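Local coordinates for oxidoreductase, 2OG-Fe oxygenase family protein, putative, expressed (Oryza sativa subsp. japonica, PDB 5XOI), which probably acts as an iron(II)- and 2-oxoglutarate-dependent dioxygenase of the AlkB family, this chain being the C-terminal oxygenase part of the protein, at residues D24-I29 / T214-L219; K17-H22 / G185-F190. One frame throughout, in Å; residues are numbered along the deposited sequence.

How the contacts relate
Both contacts belong to the outer parts of a double-stranded beta-helix enzyme: one joins two helices, the other ties a loop to a strand of the seven-stranded sheet. Contact 2 joins the loop leading out of strand 13-16 to the start of strand 187-190; contact 1 begins two residues further on, where helix 22-37 meets helix 211-217. Their centres lie 15 Å apart, and two probable hydrogen bonds span the gap: Glu216 OE1 to His22 NE2 at 2.7 Å, and Gln25 NE2 to Leu20 O at 3.2 Å. Neither contact forms the metal site of His139, Asp141 and His199. The side chain of Val187 is about 14 Å from the manganese, while that of Leu219 is about 7 Å from the side chain of the 2-oxoglutarate-binding Arg223.

Contact 1: residues D24-I29 / T214-L219; sequences DQVDII and TDEAKL
Ile29 and Ala217 form the middle of a helix-to-helix packing in the outer layer of the AlkB-type double-stranded beta-helix fold. The branch methyl CG2 of Ile29 presses on Ala217 CB at 3.7 Å, and the small alanine lets the backbones draw together, with Val26 CA and Ala217 CA 5.3 Å apart. With CG1 set beside its backbone N (chi1 -61°), Ile29 sends its other branch to Leu219, where CD1 lies 4.0 Å from CG; the two side chains cross at about a right angle. At the other end, CG2 of Val26 lies 3.9 Å from Glu216 OE1, while its CG1 stands 4.3 Å from Ala217 CB. The touch on the carboxylate is van der Waals contact alone; the polar partner of Glu216 OE1 is His22 NE2.

Further out, Gln33, further along helix 22-37, gives its NE2 to the carbonyl O of Ala217, adding a polar link to the apolar packing. Leu160 and Leu224 of the main sheet lie against Ile29. Lys218 leaves helical geometry with positive phi (51°), and its NZ reaches back to a lone pair of Asp215 O, in the carbonyl plane, at 2.8 Å.

Contact 2: residues K17-H22 / G185-F190; sequences KKFLKH and GDVLIF
Gly185 opens the contact by offering its carbonyl O to the loop at 17-22. Leu20 N binds this oxygen on a lone pair in the carbonyl plane, 3.0 Å away and nearly straight (175°), while the CG of Leu20 packs over the same oxygen at 3.5 Å. The backbone angles of Gly185 leave no room for a CB beside the preceding carbonyl O, and Lys18 CA, the CA nearest to that of Gly185 across the two segments, lies close by.

Asp186 comes next and shares its carboxylate between the backbone N-H of Lys18 and the ammonium of Lys17. OD1 receives Lys18 N at 2.9 Å from its anti side, 20° out of the carboxylate plane. OD2 takes Lys17 NZ on its syn side in a salt bridge of 2.6 Å, and the backbone N of Glu183 is a further partner of this oxygen. Lys17 reaches it by folding at chi2 and chi3, which lays CD and CE alongside the carboxylate; its ammonium also pairs with Glu183. Replacing Asp186 by alanine removes both oxygens, which would probably leave the N-H groups of Lys18 and Glu183 without this acceptor and Lys17 NZ with Glu183 as its remaining acidic partner of those named.

Val187 begins the strand and turns the contact apolar. Its CG2 meets two residues of the loop, 4.0 Å from both Leu20 CD2 and Phe19 CD2, approaching the phenyl ring obliquely.

In the double-stranded beta-helix, this joins the main sheet to its helical covering. Strand 187-190 lies between strands 13-16 and 155-161, and the loop carries the chain from 13-16 into helix 22-37. Phe19 continues outward to Ala96 and Ala99, and Leu20 to Ile92, all on helix 87-106.

Contact 1: residues D24-I29 / T214-L219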
loop_
_atom_site.group_PDB
_atom_site.type_symbol
_atom_site.label_atom_id
_atom_site.label_comp_id
_atom_site.label_asym_id
_atom_site.label_seq_id
_atom_site.Cartn_x
_atom_site.Cartn_y
_atom_site.Cartn_z
ATOM N N ASP A 24 14.958 -7.742 -2.683
ATOM C CA ASP A 24 13.575 -7.552 -3.100
ATOM C C ASP A 24 13.224 -6.076 -3.203
ATOM O O ASP A 24 12.514 -5.679 -4.131
ATOM C CB ASP A 24 12.626 -8.251 -2.137
ATOM C CG ASP A 24 12.746 -9.751 -2.215
ATOM O OD1 ASP A 24 13.180 -10.245 -3.282
ATOM O OD2 ASP A 24 12.413 -10.427 -1.224
ATOM N N GLN A 25 13.687 -5.257 -2.252
ATOM C CA GLN A 25 13.464 -3.814 -2.349
ATOM C C GLN A 25 14.110 -3.257 -3.610
ATOM O O GLN A 25 13.505 -2.466 -4.345
ATOM C CB GLN A 25 14.017 -3.105 -1.110
ATOM C CG GLN A 25 13.219 -3.322 0.164
ATOM C CD GLN A 25 13.672 -2.414 1.291
ATOM O OE1 GLN A 25 13.669 -1.185 1.160
ATOM N NE2 GLN A 25 14.069 -3.015 2.409
ATOM N N VAL A 26 15.349 -3.662 -3.880
ATOM C CA VAL A 26 16.002 -3.201 -5.101
ATOM C C VAL A 26 15.224 -3.664 -6.321
ATOM O O VAL A 26 14.994 -2.894 -7.263
ATOM C CB VAL A 26 17.458 -3.685 -5.141
ATOM C CG1 VAL A 26 18.116 -3.257 -6.451
ATOM C CG2 VAL A 26 18.204 -3.143 -3.943
ATOM N N ASP A 27 14.792 -4.926 -6.315
ATOM C CA ASP A 27 14.068 -5.474 -7.453
ATOM C C ASP A 27 12.740 -4.757 -7.648
ATOM O O ASP A 27 12.328 -4.505 -8.786
ATOM C CB ASP A 27 13.850 -6.974 -7.244
ATOM C CG ASP A 27 13.193 -7.646 -8.430
ATOM O OD1 ASP A 27 13.584 -7.364 -9.581
ATOM O OD2 ASP A 27 12.296 -8.484 -8.201
ATOM N N ILE A 28 12.066 -4.419 -6.545
ATOM C CA ILE A 28 10.770 -3.751 -6.638
ATOM C C ILE A 28 10.938 -2.365 -7.246
ATOM O O ILE A 28 10.180 -1.972 -8.136
ATOM C CB ILE A 28 10.087 -3.686 -5.260
ATOM C CG1 ILE A 28 9.589 -5.071 -4.840
ATOM C CG2 ILE A 28 8.914 -2.710 -5.296
ATOM C CD1 ILE A 28 9.371 -5.203 -3.350
ATOM N N ILE A 29 11.949 -1.617 -6.787
ATOM C CA ILE A 29 12.231 -0.296 -7.350
ATOM C C ILE A 29 12.568 -0.411 -8.828
ATOM O O ILE A 29 12.036 0.329 -9.662
ATOM C CB ILE A 29 13.379 0.392 -6.585
ATOM C CG1 ILE A 29 13.020 0.615 -5.108
ATOM C CG2 ILE A 29 13.783 1.705 -7.298
ATOM C CD1 ILE A 29 11.921 1.624 -4.881
ATOM N N THR A 214 19.115 3.807 -1.931
ATOM C CA THR A 214 19.273 4.929 -2.849
ATOM C C THR A 214 20.395 4.660 -3.839
ATOM O O THR A 214 20.261 4.945 -5.037
ATOM C CB THR A 214 19.561 6.203 -2.055
ATOM O OG1 THR A 214 18.443 6.492 -1.205
ATOM C CG2 THR A 214 19.808 7.375 -2.993
ATOM N N ASP A 215 21.492 4.071 -3.356
ATOM C CA ASP A 215 22.677 3.841 -4.179
ATOM C C ASP A 215 22.475 2.679 -5.142
ATOM O O ASP A 215 22.797 2.783 -6.328
ATOM C CB ASP A 215 23.888 3.564 -3.288
ATOM C CG ASP A 215 24.572 4.828 -2.802
ATOM O OD1 ASP A 215 24.053 5.938 -3.054
ATOM O OD2 ASP A 215 25.633 4.704 -2.156
ATOM N N GLU A 216 21.979 1.545 -4.643
ATOM C CA GLU A 216 21.894 0.367 -5.498
ATOM C C GLU A 216 20.741 0.472 -6.485
ATOM O O GLU A 216 20.875 0.061 -7.644
ATOM C CB GLU A 216 21.769 -0.894 -4.647
ATOM C CG GLU A 216 23.003 -1.169 -3.795
ATOM C CD GLU A 216 22.888 -2.447 -2.994
ATOM O OE1 GLU A 216 22.075 -3.316 -3.384
ATOM O OE2 GLU A 216 23.618 -2.580 -1.981
ATOM N N ALA A 217 19.609 1.028 -6.058
ATOM C CA ALA A 217 18.428 1.138 -6.906
ATOM C C ALA A 217 18.349 2.459 -7.661
ATOM O O ALA A 217 17.432 2.631 -8.473
ATOM C CB ALA A 217 17.153 0.959 -6.069
ATOM N N LYS A 218 19.286 3.377 -7.427
ATOM C CA LYS A 218 19.250 4.721 -8.019
ATOM C C LYS A 218 17.890 5.383 -7.790
ATOM O O LYS A 218 17.242 5.889 -8.715
ATOM C CB LYS A 218 19.603 4.677 -9.510
ATOM C CG LYS A 218 21.008 4.149 -9.807
ATOM C CD LYS A 218 22.059 4.848 -8.942
ATOM C CE LYS A 218 23.427 4.180 -9.063
ATOM N NZ LYS A 218 24.308 4.481 -7.888
ATOM N N LEU A 219 17.465 5.380 -6.528
ATOM C CA LEU A 219 16.151 5.882 -6.146
ATOM C C LEU A 219 16.161 7.401 -6.038
ATOM O O LEU A 219 17.015 7.975 -5.359
ATOM C CB LEU A 219 15.735 5.278 -4.804
ATOM C CG LEU A 219 14.308 4.795 -4.551
ATOM C CD1 LEU A 219 13.972 5.056 -3.091
ATOM C CD2 LEU A 219 13.285 5.450 -5.470
#

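Contact 2: residues K17-H22 / G185-F190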
loop_
_atom_site.group_PDB
_atom_site.type_symbol
_atom_site.label_atom_id
_atom_site.label_comp_id
_atom_site.label_asym_id
_atom_site.label_seq_id
_atom_site.Cartn_x
_atom_site.Cartn_y
_atom_site.Cartn_z
ATOM N N LYS A 17 7.667 -4.880 10.357
ATOM C CA LYS A 17 8.816 -3.987 10.235
ATOM C C LYS A 17 9.910 -4.627 9.391
ATOM O O LYS A 17 10.298 -5.775 9.630
ATOM C CB LYS A 17 9.371 -3.628 11.616
ATOM C CG LYS A 17 8.417 -2.837 12.497
ATOM C CD LYS A 17 8.100 -1.467 11.923
ATOM C CE LYS A 17 9.353 -0.617 11.774
ATOM N NZ LYS A 17 9.076 0.719 11.141
ATOM N N LYS A 18 10.426 -3.870 8.419
ATOM C CA LYS A 18 11.576 -4.295 7.610
ATOM C C LYS A 18 11.350 -5.682 7.001
ATOM O O LYS A 18 12.256 -6.517 6.933
ATOM C CB LYS A 18 12.863 -4.262 8.440
ATOM C CG LYS A 18 13.226 -2.875 8.984
ATOM C CD LYS A 18 13.303 -1.837 7.870
ATOM C CE LYS A 18 13.454 -0.409 8.425
ATOM N NZ LYS A 18 13.979 0.570 7.403
ATOM N N PHE A 19 10.111 -5.941 6.580
ATOM C CA PHE A 19 9.764 -7.263 6.064
ATOM C C PHE A 19 10.408 -7.528 4.704
ATOM O O PHE A 19 10.819 -8.660 4.417
ATOM C CB PHE A 19 8.241 -7.385 5.977
ATOM C CG PHE A 19 7.750 -8.764 5.670
ATOM C CD1 PHE A 19 7.791 -9.760 6.634
ATOM C CD2 PHE A 19 7.224 -9.063 4.419
ATOM C CE1 PHE A 19 7.322 -11.047 6.352
ATOM C CE2 PHE A 19 6.756 -10.344 4.125
ATOM C CZ PHE A 19 6.808 -11.334 5.095
ATOM N N LEU A 20 10.503 -6.504 3.851
ATOM C CA LEU A 20 11.056 -6.679 2.508
ATOM C C LEU A 20 12.573 -6.881 2.549
ATOM O O LEU A 20 13.303 -6.047 3.090
ATOM C CB LEU A 20 10.715 -5.463 1.643
ATOM C CG LEU A 20 9.218 -5.211 1.446
ATOM C CD1 LEU A 20 8.963 -3.933 0.619
ATOM C CD2 LEU A 20 8.573 -6.404 0.773
ATOM N N LYS A 21 13.047 -7.975 1.943
ATOM C CA LYS A 21 14.479 -8.261 1.918
ATOM C C LYS A 21 15.222 -7.229 1.074
ATOM O O LYS A 21 14.638 -6.527 0.248
ATOM C CB LYS A 21 14.762 -9.653 1.347
ATOM C CG LYS A 21 14.168 -10.819 2.111
ATOM C CD LYS A 21 14.791 -12.113 1.605
ATOM C CE LYS A 21 13.750 -13.193 1.391
ATOM N NZ LYS A 21 12.880 -13.341 2.591
ATOM N N HIS A 22 16.542 -7.169 1.284
ATOM C CA HIS A 22 17.422 -6.247 0.564
ATOM C C HIS A 22 17.197 -6.308 -0.940
ATOM O O HIS A 22 16.866 -5.298 -1.585
ATOM C CB HIS A 22 18.886 -6.593 0.904
ATOM C CG HIS A 22 19.912 -5.834 0.107
ATOM N ND1 HIS A 22 20.895 -5.068 0.700
ATOM C CD2 HIS A 22 20.133 -5.756 -1.228
ATOM C CE1 HIS A 22 21.662 -4.534 -0.235
ATOM N NE2 HIS A 22 21.217 -4.929 -1.414
ATOM N N GLY A 185 10.964 -0.757 3.538
ATOM C CA GLY A 185 10.889 -2.174 3.798
ATOM C C GLY A 185 9.697 -2.610 4.620
ATOM O O GLY A 185 9.407 -3.813 4.667
ATOM N N ASP A 186 8.998 -1.682 5.270
ATOM C CA ASP A 186 7.839 -2.058 6.074
ATOM C C ASP A 186 6.692 -2.533 5.186
ATOM O O ASP A 186 6.487 -2.043 4.069
ATOM C CB ASP A 186 7.347 -0.892 6.927
ATOM C CG ASP A 186 8.298 -0.531 8.075
ATOM O OD1 ASP A 186 9.305 -1.240 8.301
ATOM O OD2 ASP A 186 8.018 0.487 8.755
ATOM N N VAL A 187 5.937 -3.505 5.690
ATOM C CA VAL A 187 4.698 -3.939 5.053
ATOM C C VAL A 187 3.584 -3.776 6.068
ATOM O O VAL A 187 3.709 -4.233 7.206
ATOM C CB VAL A 187 4.767 -5.393 4.551
ATOM C CG1 VAL A 187 3.381 -5.855 4.067
ATOM C CG2 VAL A 187 5.768 -5.502 3.424
ATOM N N LEU A 188 2.519 -3.092 5.671
ATOM C CA LEU A 188 1.360 -2.864 6.525
ATOM C C LEU A 188 0.177 -3.621 5.941
ATOM O O LEU A 188 -0.033 -3.595 4.725
ATOM C CB LEU A 188 1.032 -1.368 6.604
ATOM C CG LEU A 188 -0.251 -1.015 7.348
ATOM C CD1 LEU A 188 -0.080 -1.282 8.838
ATOM C CD2 LEU A 188 -0.608 0.451 7.110
ATOM N N ILE A 189 -0.584 -4.307 6.794
ATOM C CA ILE A 189 -1.780 -5.031 6.369
ATOM C C ILE A 189 -2.951 -4.536 7.200
ATOM O O ILE A 189 -2.848 -4.469 8.424
ATOM C CB ILE A 189 -1.619 -6.556 6.532
ATOM C CG1 ILE A 189 -0.399 -7.051 5.756
ATOM C CG2 ILE A 189 -2.888 -7.265 6.034
ATOM C CD1 ILE A 189 -0.236 -8.548 5.757
ATOM N N PHE A 190 -4.060 -4.176 6.547
ATOM C CA PHE A 190 -5.306 -3.960 7.275
ATOM C C PHE A 190 -6.448 -4.723 6.610
ATOM O O PHE A 190 -6.723 -4.547 5.418
ATOM C CB PHE A 190 -5.647 -2.461 7.475
ATOM C CG PHE A 190 -5.529 -1.558 6.247
ATOM C CD1 PHE A 190 -4.299 -1.038 5.845
ATOM C CD2 PHE A 190 -6.675 -1.109 5.594
ATOM C CE1 PHE A 190 -4.205 -0.157 4.765
ATOM C CE2 PHE A 190 -6.593 -0.229 4.519
ATOM C CZ PHE A 190 -5.355 0.241 4.094
#